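Biliverdin reductase (Synechocystis sp., PDB 5B3T) probably reduces biliverdin to bilirubin with NAD(P)H as electron donor, as a member of the Gfo/Idh/MocA family of Rossmann-fold oxidoreductases. Local coordinates at residues L103-A108 with P181-L186; I133-G138 with A156-I161. One frame throughout, in Å; residues are numbered along the deposited sequence.

Contact 1: L103-A108 with P181-L186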
loop_
_atom_site.group_PDB
_atom_site.type_symbol
_atom_site.label_atom_id
_atom_site.label_comp_id
_atom_site.label_asym_id
_atom_site.label_seq_id
_atom_site.Cartn_x
_atom_site.Cartn_y
_atom_site.Cartn_z
ATOM N N LEU A 103 -8.593 -0.549 4.146
ATOM C CA LEU A 103 -7.390 -1.328 3.909
ATOM C C LEU A 103 -6.217 -0.412 3.600
ATOM O O LEU A 103 -6.376 0.618 2.936
ATOM C CB LEU A 103 -7.567 -2.306 2.740
ATOM C CG LEU A 103 -8.558 -3.464 2.828
ATOM C CD1 LEU A 103 -9.649 -3.290 1.788
ATOM C CD2 LEU A 103 -7.834 -4.789 2.630
ATOM N N GLU A 104 -5.046 -0.789 4.097
ATOM C CA GLU A 104 -3.804 -0.366 3.474
ATOM C C GLU A 104 -3.568 -1.273 2.275
ATOM O O GLU A 104 -3.631 -2.499 2.404
ATOM C CB GLU A 104 -2.640 -0.458 4.462
ATOM C CG GLU A 104 -1.316 0.077 3.928
ATOM C CD GLU A 104 -1.297 1.592 3.813
ATOM O OE1 GLU A 104 -2.212 2.245 4.359
ATOM O OE2 GLU A 104 -0.362 2.132 3.187
ATOM N N TYR A 105 -3.344 -0.674 1.108
ATOM C CA TYR A 105 -3.110 -1.431 -0.119
ATOM C C TYR A 105 -2.066 -2.519 0.145
ATOM O O TYR A 105 -1.078 -2.262 0.827
ATOM C CB TYR A 105 -2.658 -0.496 -1.241
ATOM C CG TYR A 105 -2.658 -1.136 -2.605
ATOM C CD1 TYR A 105 -3.814 -1.173 -3.374
ATOM C CD2 TYR A 105 -1.507 -1.719 -3.120
ATOM C CE1 TYR A 105 -3.822 -1.765 -4.620
ATOM C CE2 TYR A 105 -1.507 -2.317 -4.364
ATOM C CZ TYR A 105 -2.664 -2.335 -5.111
ATOM O OH TYR A 105 -2.667 -2.928 -6.352
ATOM N N PRO A 106 -2.266 -3.736 -0.393
ATOM C CA PRO A 106 -3.161 -4.218 -1.455
ATOM C C PRO A 106 -4.638 -4.360 -1.111
ATOM O O PRO A 106 -5.017 -4.552 0.045
ATOM C CB PRO A 106 -2.583 -5.595 -1.774
ATOM C CG PRO A 106 -2.083 -6.070 -0.460
ATOM C CD PRO A 106 -1.528 -4.849 0.229
ATOM N N LEU A 107 -5.466 -4.282 -2.156
ATOM C CA LEU A 107 -6.897 -4.524 -2.022
ATOM C C LEU A 107 -7.224 -6.008 -2.143
ATOM O O LEU A 107 -8.042 -6.529 -1.375
ATOM C CB LEU A 107 -7.658 -3.715 -3.076
ATOM C CG LEU A 107 -9.106 -4.084 -3.415
ATOM C CD1 LEU A 107 -10.008 -3.936 -2.200
ATOM C CD2 LEU A 107 -9.604 -3.213 -4.564
ATOM N N ALA A 108 -6.598 -6.702 -3.090
ATOM C CA ALA A 108 -6.879 -8.114 -3.335
ATOM C C ALA A 108 -5.758 -8.682 -4.200
ATOM O O ALA A 108 -4.849 -7.964 -4.629
ATOM C CB ALA A 108 -8.244 -8.304 -3.999
ATOM N N PRO A 181 6.050 -9.790 -6.107
ATOM C CA PRO A 181 6.885 -8.806 -5.397
ATOM C C PRO A 181 6.677 -7.363 -5.831
ATOM O O PRO A 181 6.970 -6.456 -5.044
ATOM C CB PRO A 181 8.315 -9.273 -5.708
ATOM C CG PRO A 181 8.175 -10.727 -6.047
ATOM C CD PRO A 181 6.854 -10.845 -6.746
ATOM N N LEU A 182 6.184 -7.114 -7.041
ATOM C CA LEU A 182 6.065 -5.758 -7.559
ATOM C C LEU A 182 4.719 -5.107 -7.258
ATOM O O LEU A 182 4.453 -4.014 -7.765
ATOM C CB LEU A 182 6.315 -5.748 -9.068
ATOM C CG LEU A 182 7.776 -5.831 -9.509
ATOM C CD1 LEU A 182 7.871 -6.216 -10.977
ATOM C CD2 LEU A 182 8.480 -4.505 -9.251
ATOM N N VAL A 183 3.878 -5.737 -6.434
ATOM C CA VAL A 183 2.529 -5.218 -6.205
ATOM C C VAL A 183 2.581 -3.809 -5.625
ATOM O O VAL A 183 1.906 -2.892 -6.110
ATOM C CB VAL A 183 1.737 -6.175 -5.294
ATOM C CG1 VAL A 183 0.516 -5.469 -4.721
ATOM C CG2 VAL A 183 1.323 -7.416 -6.071
ATOM N N ALA A 184 3.391 -3.611 -4.582
ATOM C CA ALA A 184 3.428 -2.311 -3.919
ATOM C C ALA A 184 4.088 -1.255 -4.798
ATOM O O ALA A 184 3.604 -0.120 -4.883
ATOM C CB ALA A 184 4.152 -2.424 -2.579
ATOM N N ALA A 185 5.193 -1.608 -5.459
ATOM C CA ALA A 185 5.887 -0.638 -6.299
ATOM C C ALA A 185 5.021 -0.210 -7.477
ATOM O O ALA A 185 4.989 0.974 -7.835
ATOM C CB ALA A 185 7.213 -1.221 -6.787
ATOM N N LEU A 186 4.307 -1.158 -8.090
ATOM C CA LEU A 186 3.452 -0.819 -9.222
ATOM C C LEU A 186 2.268 0.036 -8.796
ATOM O O LEU A 186 1.748 0.816 -9.602
ATOM C CB LEU A 186 2.966 -2.091 -9.912
ATOM C CG LEU A 186 4.060 -2.889 -10.618
ATOM C CD1 LEU A 186 3.505 -4.217 -11.087
ATOM C CD2 LEU A 186 4.653 -2.100 -11.776
HETATM O O HOH W 1 -0.394 -2.951 -7.461
#

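Contact 2: I133-G138 with A156-I161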
loop_
_atom_site.group_PDB
_atom_site.type_symbol
_atom_site.label_atom_id
_atom_site.label_comp_id
_atom_site.label_asym_id
_atom_site.label_seq_id
_atom_site.Cartn_x
_atom_site.Cartn_y
_atom_site.Cartn_z
ATOM N N ILE A 133 -0.394 4.577 1.835
ATOM C CA ILE A 133 0.301 5.680 2.481
ATOM C C ILE A 133 1.595 5.229 3.143
ATOM O O ILE A 133 2.577 5.980 3.170
ATOM C CB ILE A 133 -0.620 6.378 3.508
ATOM C CG1 ILE A 133 -1.868 6.926 2.818
ATOM C CG2 ILE A 133 0.115 7.499 4.236
ATOM C CD1 ILE A 133 -2.937 7.418 3.772
ATOM N N GLU A 134 1.627 4.003 3.672
ATOM C CA GLU A 134 2.789 3.546 4.429
ATOM C C GLU A 134 4.052 3.556 3.575
ATOM O O GLU A 134 5.129 3.936 4.050
ATOM C CB GLU A 134 2.526 2.149 4.994
ATOM C CG GLU A 134 3.588 1.652 5.963
ATOM C CD GLU A 134 4.762 0.996 5.265
ATOM O OE1 GLU A 134 4.568 0.463 4.152
ATOM O OE2 GLU A 134 5.879 1.023 5.825
ATOM N N LEU A 135 3.942 3.143 2.315
ATOM C CA LEU A 135 5.085 3.126 1.404
ATOM C C LEU A 135 5.191 4.485 0.720
ATOM O O LEU A 135 4.438 4.790 -0.209
ATOM C CB LEU A 135 4.945 2.002 0.382
ATOM C CG LEU A 135 6.070 1.905 -0.654
ATOM C CD1 LEU A 135 7.394 1.561 0.016
ATOM C CD2 LEU A 135 5.727 0.893 -1.744
ATOM N N LEU A 136 6.127 5.311 1.196
ATOM C CA LEU A 136 6.506 6.559 0.530
ATOM C C LEU A 136 5.321 7.505 0.351
ATOM O O LEU A 136 5.259 8.256 -0.626
ATOM C CB LEU A 136 7.168 6.272 -0.821
ATOM C CG LEU A 136 8.507 5.537 -0.761
ATOM C CD1 LEU A 136 8.949 5.131 -2.154
ATOM C CD2 LEU A 136 9.564 6.411 -0.103
ATOM N N GLY A 137 4.375 7.483 1.293
ATOM C CA GLY A 137 3.185 8.309 1.154
ATOM C C GLY A 137 3.498 9.792 1.102
ATOM O O GLY A 137 2.913 10.531 0.306
ATOM N N GLY A 138 4.417 10.250 1.953
ATOM C CA GLY A 138 4.827 11.643 1.895
ATOM C C GLY A 138 5.496 11.994 0.579
ATOM O O GLY A 138 5.230 13.049 0.000
ATOM N N ALA A 156 11.159 7.952 -16.094
ATOM C CA ALA A 156 11.078 7.842 -14.647
ATOM C C ALA A 156 11.676 6.513 -14.214
ATOM O O ALA A 156 11.586 5.512 -14.930
ATOM C CB ALA A 156 9.635 7.951 -14.141
ATOM N N ARG A 157 12.288 6.513 -13.033
ATOM C CA ARG A 157 12.876 5.302 -12.480
ATOM C C ARG A 157 12.579 5.237 -10.992
ATOM O O ARG A 157 12.898 6.169 -10.247
ATOM C CB ARG A 157 14.390 5.247 -12.723
ATOM C CG ARG A 157 15.029 3.954 -12.243
ATOM C CD ARG A 157 16.445 3.800 -12.766
ATOM N NE ARG A 157 16.831 2.393 -12.833
ATOM C CZ ARG A 157 17.419 1.741 -11.838
ATOM N NH1 ARG A 157 17.693 2.377 -10.709
ATOM N NH2 ARG A 157 17.736 0.462 -11.972
ATOM N N TYR A 158 11.965 4.134 -10.573
ATOM C CA TYR A 158 11.601 3.890 -9.181
ATOM C C TYR A 158 12.223 2.560 -8.782
ATOM O O TYR A 158 11.782 1.500 -9.240
ATOM C CB TYR A 158 10.077 3.883 -9.017
ATOM C CG TYR A 158 9.556 3.463 -7.659
ATOM C CD1 TYR A 158 10.234 3.788 -6.490
ATOM C CD2 TYR A 158 8.363 2.760 -7.549
ATOM C CE1 TYR A 158 9.746 3.404 -5.252
ATOM C CE2 TYR A 158 7.867 2.375 -6.318
ATOM C CZ TYR A 158 8.561 2.699 -5.174
ATOM O OH TYR A 158 8.065 2.313 -3.950
ATOM N N SER A 159 13.257 2.612 -7.946
ATOM C CA SER A 159 14.029 1.427 -7.594
ATOM C C SER A 159 14.124 1.301 -6.082
ATOM O O SER A 159 14.522 2.251 -5.398
ATOM C CB SER A 159 15.432 1.480 -8.207
ATOM O OG SER A 159 16.186 0.341 -7.834
ATOM N N THR A 160 13.765 0.127 -5.571
ATOM C CA THR A 160 13.880 -0.203 -4.155
ATOM C C THR A 160 14.703 -1.479 -4.048
ATOM O O THR A 160 14.240 -2.556 -4.437
ATOM C CB THR A 160 12.504 -0.388 -3.514
ATOM O OG1 THR A 160 11.669 0.730 -3.842
ATOM C CG2 THR A 160 12.632 -0.480 -2.004
ATOM N N ILE A 161 15.924 -1.362 -3.533
ATOM C CA ILE A 161 16.798 -2.508 -3.311
ATOM C C ILE A 161 17.177 -2.528 -1.838
ATOM O O ILE A 161 17.706 -1.540 -1.315
ATOM C CB ILE A 161 18.046 -2.467 -4.204
ATOM C CG1 ILE A 161 17.655 -2.711 -5.664
ATOM C CG2 ILE A 161 19.058 -3.504 -3.744
ATOM C CD1 ILE A 161 18.817 -2.669 -6.629
#

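Contact 1: L103-A108 with P181-L186
At the cleft between the Rossmann domain and the C-terminal alpha/beta domain, Tyr105 and Pro106, just past the end of strand 100-104, face Val183 in the first turn of helix 183-189. Tyr105 is seen to bind NADP(+) in this protein, and Pro106 lies beside Asn84 and His87, two further cofactor residues; here no cofactor is bound. Glu104-Tyr105-Pro106 takes the place of the Glu-Lys-Pro motif common in the Gfo/Idh/MocA family, with tyrosine where lysine is usual, and the cis peptide before Pro106 turns the chain sharply after Tyr105.

The direct contact is apolar and rests on one methyl group. Val183 CG1 lies 3.8 Å from Tyr105 CE2, meeting the ring obliquely, and 4.3 Å from Pro106 CB. Valine suits the place because its branch starts at CB: with CG1 opposite the backbone N (chi1 163°), that methyl reaches across while the other stays on the side of the amide. Pro106 CB also sits over one face of the tyrosine ring, 4.2 Å above its plane and toward the rim, so proline, methyl and ring meet at one spot. Tyr105 itself is extended (chi1 -168°), which carries its hydroxyl into the cleft. There a water joins the two sides: it is 2.5 Å from Tyr105 OH and donates a hydrogen bond of 2.7 Å to Val183 O.

Around the ring, Arg191 makes a cation-pi contact and the ring of His132 meets it with the planes inclined, while Ser311 and Ala314 of helix 309-325 pack against it. With 106 Å² buried and no direct hydrogen bond between the segments, the two domains meet here through dispersion between a methyl, an aromatic ring and a proline, plus one water that ties the phenol to a backbone carbonyl.

Contact 2: I133-G138 with A156-I161
Two leucine side chains converge on the hydroxyl end of Tyr158. Leu135 CD2 and Leu136 CD1 each stop 3.5 Å from Tyr158 OH, and Leu136 CD1 also lies 3.6 Å from Tyr158 CE1, oblique to the ring. The leucines and the tyrosine extend from opposite directions, and the backbones stay well apart, the closest CA atoms, of Leu135 and Thr160, being 10.9 Å from each other. Long side chains are therefore needed: Tyr158 stretches away from its strand with CG opposite the backbone N (chi1 172°).

Behind this first shell, Leu136 takes a left-handed backbone conformation (phi 58°, psi 33°) at the N-cap of helix 137-146, which is consistent with both successive leucines being directed at the strand. On the strand's part, the ring of Tyr158 stacks with Phe251 of neighbouring strand 248-255 and touches Ala185 and Arg188 of helix 183-189.

The contact thus joins the turn before helix 137-146 to the inner strand 153-163 of the mixed sheet. Its chemistry implies cohesion by van der Waals packing of two leucine methyls against the phenol end, with no hydrogen bond to the hydroxyl from the other segment.

In the fold
Contacts 1 and 2, with centres 12 Å apart, are linked at two places. Glu104, ending strand 100-104, turns its OE2 to the turn 133-138, where it probably accepts hydrogen bonds from both Ile133 N and Glu134 N, each 2.8 Å away. Helix 183-189 makes the second link: Ala184 CB is 3.8 Å from Leu135 CD2, and Ala185 O is 3.5 Å from Tyr158 CE2. The helix thus presents Val183 to Tyr105 and Pro106 in contact 1 and its next two residues to contact 2. Contact 1 holds a cofactor residue; contact 2 stands further back, the side chain of Leu135 being about 8 Å from that of Tyr105.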